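PDB 5MQR: beta-L-arabinobiosidase from Bacteroides thetaiotaomicron, which probably hydrolyses glycosidic bonds to release arabinose-containing sugars from plant pectin, and appears to join a sialidase-like propeller region to a glycoside hydrolase domain. Local coordinates for residues A[314-319]-A[385-390]; A[323-328]-A[346-351]; A[672-677]-A[1013-1018]; A[992-997]-A[1003-1008]. All coordinates share one frame; numbering follows the deposited sequence.

Contact 1 (A[314-319]-A[385-390]); sequences QRLSDG and GDLWVS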
# COMPACT_ATOMS: atom_id res chain seq x y z
N GLN A 314 -15.79 10.03 -9.51
CA GLN A 314 -16.13 8.79 -10.19
C GLN A 314 -15.73 7.57 -9.39
O GLN A 314 -14.86 7.64 -8.52
CB GLN A 314 -15.46 8.72 -11.56
CG GLN A 314 -13.94 8.55 -11.58
CD GLN A 314 -13.41 8.38 -13.01
OE1 GLN A 314 -13.19 9.36 -13.74
NE2 GLN A 314 -13.24 7.13 -13.41
N ARG A 315 -16.37 6.46 -9.74
CA ARG A 315 -15.89 5.14 -9.41
C ARG A 315 -14.65 4.75 -10.27
O ARG A 315 -14.59 5.06 -11.44
CB ARG A 315 -17.02 4.10 -9.60
CG ARG A 315 -16.72 2.84 -8.80
CD ARG A 315 -17.79 1.76 -8.84
NE ARG A 315 -17.63 0.97 -7.62
CZ ARG A 315 -18.45 0.02 -7.18
NH1 ARG A 315 -19.55 -0.31 -7.86
NH2 ARG A 315 -18.17 -0.60 -6.03
N LEU A 316 -13.69 4.09 -9.66
CA LEU A 316 -12.47 3.65 -10.33
C LEU A 316 -12.58 2.17 -10.70
O LEU A 316 -13.54 1.49 -10.30
CB LEU A 316 -11.25 3.89 -9.43
CG LEU A 316 -11.12 5.33 -8.92
CD1 LEU A 316 -10.03 5.45 -7.86
CD2 LEU A 316 -10.82 6.28 -10.06
N SER A 317 -11.61 1.68 -11.48
CA SER A 317 -11.65 0.30 -11.98
C SER A 317 -11.42 -0.72 -10.86
O SER A 317 -11.75 -1.88 -11.03
CB SER A 317 -10.63 0.07 -13.11
OG SER A 317 -9.30 0.04 -12.64
N ASP A 318 -10.84 -0.31 -9.74
CA ASP A 318 -10.67 -1.19 -8.57
C ASP A 318 -11.86 -1.19 -7.61
O ASP A 318 -11.78 -1.75 -6.55
CB ASP A 318 -9.36 -0.85 -7.81
CG ASP A 318 -9.39 0.52 -7.12
OD1 ASP A 318 -10.43 1.24 -7.22
OD2 ASP A 318 -8.38 0.89 -6.47
N GLY A 319 -12.97 -0.54 -7.97
CA GLY A 319 -14.16 -0.52 -7.11
C GLY A 319 -14.20 0.62 -6.09
O GLY A 319 -15.23 0.83 -5.45
N GLY A 385 -7.00 0.63 -17.20
CA GLY A 385 -7.66 0.57 -15.90
C GLY A 385 -7.49 1.84 -15.06
O GLY A 385 -8.04 1.93 -13.95
N ASP A 386 -6.76 2.82 -15.59
CA ASP A 386 -6.37 3.96 -14.80
C ASP A 386 -7.41 5.08 -14.91
O ASP A 386 -8.38 4.98 -15.69
CB ASP A 386 -4.98 4.46 -15.24
CG ASP A 386 -3.87 3.44 -14.98
OD1 ASP A 386 -3.92 2.69 -14.00
OD2 ASP A 386 -2.91 3.40 -15.76
N LEU A 387 -7.18 6.13 -14.12
CA LEU A 387 -8.05 7.30 -14.02
C LEU A 387 -7.52 8.41 -14.91
O LEU A 387 -6.40 8.91 -14.68
CB LEU A 387 -8.11 7.81 -12.59
CG LEU A 387 -8.77 9.17 -12.31
CD1 LEU A 387 -10.21 9.17 -12.75
CD2 LEU A 387 -8.69 9.49 -10.83
N TRP A 388 -8.32 8.81 -15.91
CA TRP A 388 -7.94 9.87 -16.83
C TRP A 388 -8.91 11.01 -16.67
O TRP A 388 -10.15 10.81 -16.73
CB TRP A 388 -7.98 9.35 -18.25
CG TRP A 388 -6.95 8.35 -18.58
CD1 TRP A 388 -7.00 7.03 -18.35
CD2 TRP A 388 -5.73 8.58 -19.29
NE1 TRP A 388 -5.88 6.41 -18.83
CE2 TRP A 388 -5.09 7.35 -19.43
CE3 TRP A 388 -5.12 9.71 -19.82
CZ2 TRP A 388 -3.86 7.21 -20.08
CZ3 TRP A 388 -3.92 9.58 -20.46
CH2 TRP A 388 -3.30 8.34 -20.58
N VAL A 389 -8.35 12.19 -16.47
CA VAL A 389 -9.13 13.39 -16.22
C VAL A 389 -8.63 14.49 -17.14
O VAL A 389 -7.43 14.77 -17.19
CB VAL A 389 -9.00 13.89 -14.76
CG1 VAL A 389 -9.89 15.10 -14.54
CG2 VAL A 389 -9.42 12.80 -13.78
N SER A 390 -9.58 15.12 -17.84
CA SER A 390 -9.33 16.28 -18.66
C SER A 390 -9.51 17.57 -17.84
O SER A 390 -10.26 17.59 -16.86
CB SER A 390 -10.26 16.27 -19.88
OG SER A 390 -11.62 16.56 -19.54
O HOH W 1 -12.42 9.38 -16.22
O HOH W 2 -10.06 3.56 -12.96
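Ser317 and Gly385 are joined by the one direct hydrogen bond of this contact: Ser317 OG donates to Gly385 O at 2.6 Å, in the carbonyl plane and on a lone pair. The same oxygen takes a second bond, from a water that also accepts the Ser317 N-H. Further along, the CD1 methyl of Leu387 is pressed against the amide of Gln314, 3.1 Å from Gln314 OE1, while Leu387 CD2 meets Leu316 CD2 at 3.9 Å.

Several bonds hold that amide. Gln314 NE2 donates back to Arg315 O (3.2 Å), approaching from above the carbonyl plane; Gln314 OE1 receives Trp312 NE1 and a water that also donates to Trp388 O. With an alanine in place of this glutamine, that water and the Trp312 indole N-H would probably lose an acceptor, and Leu387 CD1 would face a gap.

Behind the touching residues, a type I turn runs from Leu316 to Gly319, and Arg315 NE steadies it by bonding Gly319 O. The end of strand 311-315 is fixed to the start of strand 387-393 through one serine hydroxyl, two bridging waters, the Gln314 amide and a pair of leucines, a junction that is polar at both ends and greasy between.

Contact 2 (A[323-328]-A[346-351]); sequences TVYNPS and TTLNLV
Leu348 meets both Tyr325 and Pro327 through a single methyl, CD1, and apolar packing is all that crosses this buried contact. Leu348 CD1 lies 3.6 Å from Tyr325 OH and 4.1 Å from Pro327 CB, in the angle between phenol and pyrrolidine. The tyrosine and leucine side chains cross at about a right angle, and the methyl comes to the ring obliquely. Although Tyr325 starts out pointing away from 346-351, chi1 of 59° places CG between the backbone N and the carbonyl carbon and swings the hydroxyl end back to Leu348. A second, lighter touch joins two valines, Val324 CG1 and Val351 CG2, at 4.5 Å.

Polar interactions run outside the pair. The Tyr325 hydroxyl is hydrogen-bonded to Ser337 OG, which also bonds Thr347 O, so one serine ties both segments to strand 334-339.

The touching parts of the backbone, 324-327 and 348-351, run 118° apart, and Pro327 sits at the centre of an inverse gamma turn just after strand 321-325. Strand 334-339 lies between them, bonded through Tyr325 to Ala335 on one flank and through Asn349 to Ile336 on the other. Residues flanking the short fourth strand 349-350 pack on the end of the second strand and the turn after it, with the third between; this four-stranded antiparallel sheet in a BNR repeat-like region is consistent with one blade of a sialidase-like beta-propeller.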
# COMPACT_ATOMS: atom_id res chain seq x y z
N THR A 323 -12.31 11.80 -6.12
CA THR A 323 -12.71 13.14 -6.56
C THR A 323 -11.46 13.88 -7.00
O THR A 323 -10.40 13.70 -6.41
CB THR A 323 -13.43 13.92 -5.47
OG1 THR A 323 -12.82 13.65 -4.20
CG2 THR A 323 -14.85 13.52 -5.41
N VAL A 324 -11.59 14.68 -8.06
CA VAL A 324 -10.51 15.52 -8.58
C VAL A 324 -11.05 16.94 -8.68
O VAL A 324 -12.15 17.15 -9.18
CB VAL A 324 -10.00 15.01 -9.94
CG1 VAL A 324 -8.89 15.89 -10.49
CG2 VAL A 324 -9.49 13.58 -9.77
N TYR A 325 -10.31 17.88 -8.12
CA TYR A 325 -10.81 19.24 -7.91
C TYR A 325 -9.70 20.17 -7.47
O TYR A 325 -8.64 19.72 -7.06
CB TYR A 325 -11.92 19.26 -6.85
CG TYR A 325 -11.56 18.74 -5.46
CD1 TYR A 325 -11.35 17.38 -5.22
CD2 TYR A 325 -11.49 19.60 -4.37
CE1 TYR A 325 -11.06 16.90 -3.94
CE2 TYR A 325 -11.20 19.12 -3.09
CZ TYR A 325 -10.99 17.77 -2.88
OH TYR A 325 -10.68 17.31 -1.64
N ASN A 326 -9.99 21.47 -7.54
CA ASN A 326 -9.16 22.51 -6.92
C ASN A 326 -9.60 22.58 -5.44
O ASN A 326 -10.71 22.99 -5.19
CB ASN A 326 -9.34 23.87 -7.60
CG ASN A 326 -9.02 23.83 -9.10
OD1 ASN A 326 -9.93 23.84 -9.96
ND2 ASN A 326 -7.72 23.79 -9.42
N PRO A 327 -8.71 22.19 -4.50
CA PRO A 327 -9.01 22.18 -3.07
C PRO A 327 -8.81 23.57 -2.46
O PRO A 327 -8.07 23.75 -1.48
CB PRO A 327 -7.99 21.16 -2.54
CG PRO A 327 -6.78 21.45 -3.37
CD PRO A 327 -7.31 21.78 -4.74
N SER A 328 -9.46 24.57 -3.05
CA SER A 328 -9.04 25.93 -2.87
C SER A 328 -10.05 26.90 -3.43
O SER A 328 -10.87 26.53 -4.28
CB SER A 328 -7.68 26.14 -3.55
OG SER A 328 -7.21 27.46 -3.35
N THR A 346 -11.08 10.64 2.47
CA THR A 346 -10.14 10.66 3.59
C THR A 346 -8.74 11.15 3.26
O THR A 346 -7.97 11.32 4.17
CB THR A 346 -10.01 9.24 4.20
OG1 THR A 346 -9.50 8.34 3.23
CG2 THR A 346 -11.38 8.73 4.65
N THR A 347 -8.41 11.35 1.99
CA THR A 347 -7.07 11.77 1.57
C THR A 347 -7.11 13.04 0.70
O THR A 347 -8.16 13.40 0.15
CB THR A 347 -6.38 10.65 0.73
OG1 THR A 347 -7.07 10.45 -0.51
CG2 THR A 347 -6.33 9.32 1.52
N LEU A 348 -5.95 13.67 0.58
CA LEU A 348 -5.78 14.82 -0.31
C LEU A 348 -4.34 14.85 -0.80
O LEU A 348 -3.43 15.02 -0.01
CB LEU A 348 -6.12 16.12 0.41
CG LEU A 348 -6.05 17.37 -0.47
CD1 LEU A 348 -7.13 17.31 -1.54
CD2 LEU A 348 -6.19 18.62 0.39
N ASN A 349 -4.16 14.66 -2.09
CA ASN A 349 -2.85 14.65 -2.73
C ASN A 349 -2.92 15.37 -4.08
O ASN A 349 -4.00 15.74 -4.55
CB ASN A 349 -2.39 13.21 -2.94
CG ASN A 349 -2.15 12.48 -1.61
OD1 ASN A 349 -3.03 11.80 -1.10
ND2 ASN A 349 -0.97 12.68 -1.04
N LEU A 350 -1.75 15.58 -4.67
CA LEU A 350 -1.60 16.36 -5.90
C LEU A 350 -1.80 15.53 -7.16
O LEU A 350 -1.33 14.37 -7.26
CB LEU A 350 -0.21 16.98 -5.94
CG LEU A 350 0.05 18.02 -7.04
CD1 LEU A 350 -0.71 19.30 -6.72
CD2 LEU A 350 1.54 18.24 -7.12
N VAL A 351 -2.50 16.12 -8.13
CA VAL A 351 -2.55 15.62 -9.50
C VAL A 351 -1.68 16.53 -10.36
O VAL A 351 -0.73 16.06 -10.95
CB VAL A 351 -3.99 15.57 -10.04
CG1 VAL A 351 -4.01 15.20 -11.52
CG2 VAL A 351 -4.82 14.58 -9.23

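Contact 3 (A[672-677]-A[1013-1018]); sequences YYYRWW and SRYYNH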
# COMPACT_ATOMS: atom_id res chain seq x y z
N TYR A 672 2.10 -8.34 20.50
CA TYR A 672 3.16 -8.52 19.53
C TYR A 672 4.40 -7.77 20.00
O TYR A 672 5.47 -8.34 20.11
CB TYR A 672 2.72 -8.02 18.15
CG TYR A 672 3.78 -8.25 17.12
CD1 TYR A 672 3.87 -9.46 16.46
CD2 TYR A 672 4.72 -7.27 16.84
CE1 TYR A 672 4.88 -9.68 15.53
CE2 TYR A 672 5.73 -7.48 15.91
CZ TYR A 672 5.80 -8.69 15.26
OH TYR A 672 6.83 -8.92 14.37
N TYR A 673 4.23 -6.49 20.27
CA TYR A 673 5.37 -5.67 20.66
C TYR A 673 5.85 -6.03 22.06
O TYR A 673 7.07 -6.10 22.27
CB TYR A 673 5.06 -4.16 20.48
CG TYR A 673 4.96 -3.85 19.01
CD1 TYR A 673 6.11 -3.73 18.23
CD2 TYR A 673 3.72 -3.80 18.37
CE1 TYR A 673 6.00 -3.51 16.85
CE2 TYR A 673 3.60 -3.59 17.01
CZ TYR A 673 4.74 -3.45 16.25
OH TYR A 673 4.61 -3.25 14.91
N TYR A 674 4.93 -6.31 22.98
CA TYR A 674 5.35 -6.66 24.33
C TYR A 674 6.27 -7.89 24.37
O TYR A 674 7.26 -7.90 25.08
CB TYR A 674 4.14 -6.89 25.25
CG TYR A 674 4.53 -7.41 26.63
CD1 TYR A 674 5.10 -6.57 27.57
CD2 TYR A 674 4.39 -8.75 26.94
CE1 TYR A 674 5.48 -7.04 28.81
CE2 TYR A 674 4.78 -9.24 28.20
CZ TYR A 674 5.32 -8.38 29.12
OH TYR A 674 5.69 -8.84 30.35
N ARG A 675 5.93 -8.92 23.62
CA ARG A 675 6.66 -10.19 23.72
C ARG A 675 8.05 -10.05 23.11
O ARG A 675 8.98 -10.69 23.58
CB ARG A 675 5.89 -11.33 23.08
CG ARG A 675 4.70 -11.80 23.95
CD ARG A 675 5.14 -12.43 25.27
NE ARG A 675 5.97 -13.58 25.03
CZ ARG A 675 5.58 -14.86 25.11
NH1 ARG A 675 4.34 -15.21 25.48
NH2 ARG A 675 6.47 -15.80 24.81
N TRP A 676 8.19 -9.18 22.10
CA TRP A 676 9.54 -8.87 21.62
C TRP A 676 10.35 -8.11 22.69
O TRP A 676 11.51 -8.43 22.91
CB TRP A 676 9.55 -8.09 20.32
CG TRP A 676 9.23 -8.86 19.12
CD1 TRP A 676 8.28 -8.54 18.19
CD2 TRP A 676 9.85 -10.06 18.66
NE1 TRP A 676 8.27 -9.47 17.18
CE2 TRP A 676 9.21 -10.42 17.44
CE3 TRP A 676 10.85 -10.89 19.16
CZ2 TRP A 676 9.55 -11.56 16.72
CZ3 TRP A 676 11.21 -12.02 18.44
CH2 TRP A 676 10.55 -12.35 17.23
N TRP A 677 9.72 -7.12 23.33
CA TRP A 677 10.35 -6.30 24.35
C TRP A 677 10.75 -7.15 25.56
O TRP A 677 11.77 -6.91 26.21
CB TRP A 677 9.35 -5.20 24.77
CG TRP A 677 9.77 -4.28 25.88
CD1 TRP A 677 10.48 -3.12 25.76
CD2 TRP A 677 9.43 -4.40 27.24
NE1 TRP A 677 10.63 -2.53 26.98
CE2 TRP A 677 9.99 -3.29 27.92
CE3 TRP A 677 8.72 -5.35 27.98
CZ2 TRP A 677 9.86 -3.11 29.29
CZ3 TRP A 677 8.59 -5.16 29.34
CH2 TRP A 677 9.15 -4.04 29.98
N SER A 1013 8.49 -14.80 38.27
CA SER A 1013 7.62 -15.02 37.12
C SER A 1013 7.69 -13.91 36.08
O SER A 1013 7.30 -14.12 34.93
CB SER A 1013 6.17 -15.16 37.55
OG SER A 1013 6.00 -16.37 38.23
N ARG A 1014 8.13 -12.72 36.49
CA ARG A 1014 8.07 -11.56 35.61
C ARG A 1014 8.93 -11.76 34.38
O ARG A 1014 10.10 -12.12 34.51
CB ARG A 1014 8.51 -10.30 36.36
CG ARG A 1014 7.56 -9.87 37.44
CD ARG A 1014 8.08 -8.66 38.19
NE ARG A 1014 8.18 -7.49 37.31
CZ ARG A 1014 8.76 -6.33 37.65
NH1 ARG A 1014 9.28 -6.17 38.87
NH2 ARG A 1014 8.80 -5.33 36.77
N TYR A 1015 8.34 -11.54 33.21
CA TYR A 1015 9.03 -11.62 31.92
C TYR A 1015 9.55 -13.03 31.62
O TYR A 1015 10.61 -13.18 31.01
CB TYR A 1015 10.19 -10.59 31.84
CG TYR A 1015 9.82 -9.22 32.38
CD1 TYR A 1015 8.76 -8.49 31.83
CD2 TYR A 1015 10.50 -8.67 33.45
CE1 TYR A 1015 8.39 -7.25 32.34
CE2 TYR A 1015 10.14 -7.42 33.96
CZ TYR A 1015 9.08 -6.73 33.40
OH TYR A 1015 8.76 -5.50 33.92
N TYR A 1016 8.81 -14.07 32.02
CA TYR A 1016 9.25 -15.44 31.81
C TYR A 1016 9.40 -15.77 30.32
O TYR A 1016 8.56 -15.44 29.49
CB TYR A 1016 8.27 -16.39 32.50
CG TYR A 1016 8.78 -17.77 32.84
CD1 TYR A 1016 10.02 -17.96 33.50
CD2 TYR A 1016 8.02 -18.90 32.57
CE1 TYR A 1016 10.47 -19.22 33.82
CE2 TYR A 1016 8.46 -20.15 32.92
CZ TYR A 1016 9.69 -20.31 33.53
OH TYR A 1016 10.15 -21.56 33.85
N ASN A 1017 10.48 -16.45 30.00
CA ASN A 1017 10.83 -16.78 28.63
C ASN A 1017 10.90 -18.29 28.48
O ASN A 1017 11.97 -18.89 28.57
CB ASN A 1017 12.16 -16.12 28.26
CG ASN A 1017 12.56 -16.39 26.83
OD1 ASN A 1017 11.69 -16.61 25.96
ND2 ASN A 1017 13.87 -16.42 26.57
N HIS A 1018 9.73 -18.87 28.22
CA HIS A 1018 9.49 -20.29 28.36
C HIS A 1018 8.40 -20.72 27.39
O HIS A 1018 7.69 -21.68 27.62
CB HIS A 1018 9.03 -20.49 29.81
CG HIS A 1018 9.01 -21.89 30.29
ND1 HIS A 1018 7.85 -22.48 30.75
CD2 HIS A 1018 10.00 -22.79 30.50
CE1 HIS A 1018 8.12 -23.70 31.18
NE2 HIS A 1018 9.41 -23.92 31.04
O HOH W 3 9.33 -14.75 25.44
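Tyr1015 carries the direct contact, reaching both Tyr674 and Trp677 with one side of its ring. Its backbone takes a positive phi of 63° at the third position of the type II turn Ser1013-Tyr1016. With chi1 at -43°, CG stands anti to the carbonyl carbon, and this sends the ring from CB to helix 666-680. The first ring atom to touch is CD1, with Tyr674 OH 3.4 Å away at the ring's edge, near its plane; the two tyrosine side chains cross at about a right angle. Next comes CE1, which lies 3.7 Å from Trp677 CZ3, at the edge of the indole and near its plane. Taken as whole rings, the pair is an offset edge-to-face stack: the edge of Trp677 is turned toward the face of Tyr1015, centroids 5.7 Å apart, planes at 78°. At the tip, Tyr1015 OH accepts from Arg1014 NH2 at 2.9 Å, somewhat tilted from the guanidinium plane, and is also hydrogen-bonded to Glu637 OE1, which pins the far end of the ring.

A looser bridge runs beside the aromatic cluster: one water accepts from Arg675 NH2 and donates to Asn1017 OD1.

The helical side is itself well anchored. Trp677 NE1 bonds Asn634 OD1 in helix 627-636, and the indole packs on Asn647, Ala650 and Met654 of helix 647-657. The 1013-1018 loop, leading into helix 1022-1029, therefore lies against helix 666-680 where two more helices back Trp677.

Contact 4 (A[992-997]-A[1003-1008]); sequences PYIGEY and GYWLKG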
# COMPACT_ATOMS: atom_id res chain seq x y z
N PRO A 992 0.42 -5.75 30.31
CA PRO A 992 0.91 -6.98 29.70
C PRO A 992 1.89 -7.68 30.63
O PRO A 992 2.66 -7.02 31.35
CB PRO A 992 1.62 -6.52 28.43
CG PRO A 992 1.18 -5.11 28.18
CD PRO A 992 0.57 -4.57 29.43
N TYR A 993 1.82 -9.01 30.61
CA TYR A 993 2.49 -9.84 31.57
C TYR A 993 2.62 -11.26 31.02
O TYR A 993 1.64 -11.83 30.55
CB TYR A 993 1.71 -9.84 32.86
CG TYR A 993 2.37 -10.61 33.98
CD1 TYR A 993 2.19 -11.98 34.10
CD2 TYR A 993 3.14 -9.96 34.96
CE1 TYR A 993 2.77 -12.70 35.14
CE2 TYR A 993 3.74 -10.68 36.00
CZ TYR A 993 3.56 -12.06 36.07
OH TYR A 993 4.10 -12.84 37.08
N ILE A 994 3.84 -11.79 31.07
CA ILE A 994 4.09 -13.18 30.72
C ILE A 994 4.81 -13.79 31.93
O ILE A 994 5.95 -13.41 32.27
CB ILE A 994 4.87 -13.38 29.39
CG1 ILE A 994 5.08 -14.87 29.07
CG2 ILE A 994 6.23 -12.71 29.40
CD1 ILE A 994 3.79 -15.67 28.93
N GLY A 995 4.09 -14.69 32.59
CA GLY A 995 4.56 -15.42 33.76
C GLY A 995 4.70 -16.90 33.48
O GLY A 995 4.79 -17.33 32.32
N GLU A 996 4.69 -17.68 34.55
CA GLU A 996 5.00 -19.09 34.47
C GLU A 996 3.80 -19.94 34.07
O GLU A 996 3.86 -20.71 33.12
CB GLU A 996 5.62 -19.57 35.77
CG GLU A 996 6.94 -18.87 36.08
CD GLU A 996 7.53 -19.33 37.39
OE1 GLU A 996 7.83 -20.56 37.55
OE2 GLU A 996 7.68 -18.45 38.27
N TYR A 997 2.72 -19.81 34.83
CA TYR A 997 1.48 -20.54 34.58
C TYR A 997 0.33 -19.88 35.29
O TYR A 997 0.53 -19.12 36.24
CB TYR A 997 1.63 -22.02 34.99
CG TYR A 997 1.61 -22.37 36.48
CD1 TYR A 997 2.46 -21.74 37.40
CD2 TYR A 997 0.80 -23.39 36.95
CE1 TYR A 997 2.44 -22.10 38.75
CE2 TYR A 997 0.78 -23.76 38.29
CZ TYR A 997 1.60 -23.12 39.19
OH TYR A 997 1.57 -23.52 40.52
N GLY A 1003 -7.91 -17.01 35.43
CA GLY A 1003 -6.88 -16.21 34.79
C GLY A 1003 -5.75 -15.78 35.73
O GLY A 1003 -4.80 -15.13 35.29
N TYR A 1004 -5.84 -16.16 37.00
CA TYR A 1004 -4.84 -15.76 37.98
C TYR A 1004 -3.49 -16.35 37.66
O TYR A 1004 -3.35 -17.56 37.58
CB TYR A 1004 -5.26 -16.20 39.39
CG TYR A 1004 -4.31 -15.80 40.48
CD1 TYR A 1004 -3.87 -14.47 40.62
CD2 TYR A 1004 -3.87 -16.74 41.42
CE1 TYR A 1004 -3.01 -14.11 41.66
CE2 TYR A 1004 -3.02 -16.38 42.46
CZ TYR A 1004 -2.59 -15.07 42.58
OH TYR A 1004 -1.75 -14.75 43.62
N TRP A 1005 -2.50 -15.51 37.49
CA TRP A 1005 -1.12 -15.98 37.35
C TRP A 1005 -0.69 -16.54 38.69
O TRP A 1005 -0.71 -15.85 39.70
CB TRP A 1005 -0.20 -14.86 36.86
CG TRP A 1005 -0.36 -14.56 35.41
CD1 TRP A 1005 -1.07 -13.56 34.86
CD2 TRP A 1005 0.22 -15.29 34.31
NE1 TRP A 1005 -0.99 -13.61 33.50
CE2 TRP A 1005 -0.22 -14.67 33.14
CE3 TRP A 1005 1.03 -16.42 34.22
CZ2 TRP A 1005 0.18 -15.12 31.88
CZ3 TRP A 1005 1.39 -16.88 32.97
CH2 TRP A 1005 0.97 -16.22 31.81
N LEU A 1006 -0.33 -17.82 38.70
CA LEU A 1006 -0.29 -18.58 39.96
C LEU A 1006 0.90 -18.34 40.90
O LEU A 1006 0.86 -18.82 42.02
CB LEU A 1006 -0.47 -20.06 39.68
CG LEU A 1006 -1.90 -20.40 39.22
CD1 LEU A 1006 -1.94 -21.68 38.38
CD2 LEU A 1006 -2.83 -20.47 40.42
N LYS A 1007 1.92 -17.61 40.49
CA LYS A 1007 2.89 -17.07 41.47
C LYS A 1007 2.54 -15.66 41.96
O LYS A 1007 3.34 -15.04 42.65
CB LYS A 1007 4.29 -17.05 40.87
CG LYS A 1007 4.78 -18.42 40.44
CD LYS A 1007 5.11 -19.31 41.62
CE LYS A 1007 5.75 -20.59 41.13
NZ LYS A 1007 6.25 -21.40 42.25
N GLY A 1008 1.35 -15.15 41.64
CA GLY A 1008 0.99 -13.81 42.10
C GLY A 1008 1.99 -12.73 41.69
O GLY A 1008 2.39 -12.62 40.53
O HOH W 4 2.77 -14.82 38.52
O HOH W 5 4.83 -11.74 39.36
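Trp1005 lays one indole face over Tyr993 and Gly995, the tight half of the contact. Tyr993 turns its ring edge to the five-membered ring, centroids 4.6 Å apart and planes at 56°, while Gly995 C comes to 3.3 Å from Trp1005 CZ3; a side chain at Gly995 would collide with the indole. Leu1006 N donates an almost straight bond to Tyr997 O (2.9 Å, 175°). Leu1006 CD1 sits over one face of the Tyr997 ring, a CH-pi contact 3.8 Å from the centroid. Chi1 of 75° swings that ring back beneath the leucine, and Tyr997 also stacks on Trp947 and bonds Glu941 through its hydroxyl. Replacing Trp1005 with an alanine would probably open a gap over Gly995 and leave one side of the Tyr993 ring without its partner.

Both segments fall in the MGH1-like glycoside hydrolase region, probably a six-hairpin glycosidase fold, in the long loop between strand 991-992 and helix 1022-1029, with a type I turn from Trp1005 to Gly1008.

The looser side is polar. Tyr993 OH and Gly1008 O are too far apart to bond directly, and two waters link them, one donating to the hydroxyl and the other accepting from it. The Glu996 and Lys1007 side chains cross at a slant without a salt bridge, Glu996 OE1 staying 5.0 Å from Lys1007 NZ: the carboxylate is held by Arg1012 and Ser1013, the ammonium by Gly938 O.

Overall arrangement
Followed from the N terminus, the chain opens contact 1 at 314-319 and contact 2 at 323-328. Contact 2 closes first, at 346-351, and the chain then returns at 385-390 to close contact 1 around it. The two touch where Val389 and Leu387 pack on Val324, uniting a four-stranded sheet with the edge strand 387-393 of a larger one. A second enclosed pair follows far along the chain: contact 3 opens on helix 666-680, contact 4 forms and closes within 992-1008, and 1013-1018 then completes contact 3. Ser1013 with Glu996 and Tyr1016 with Ile994 join these two. Both anchor the loop between strand 991-992 and helix 1022-1029, contact 3 fixing it to helix 666-680.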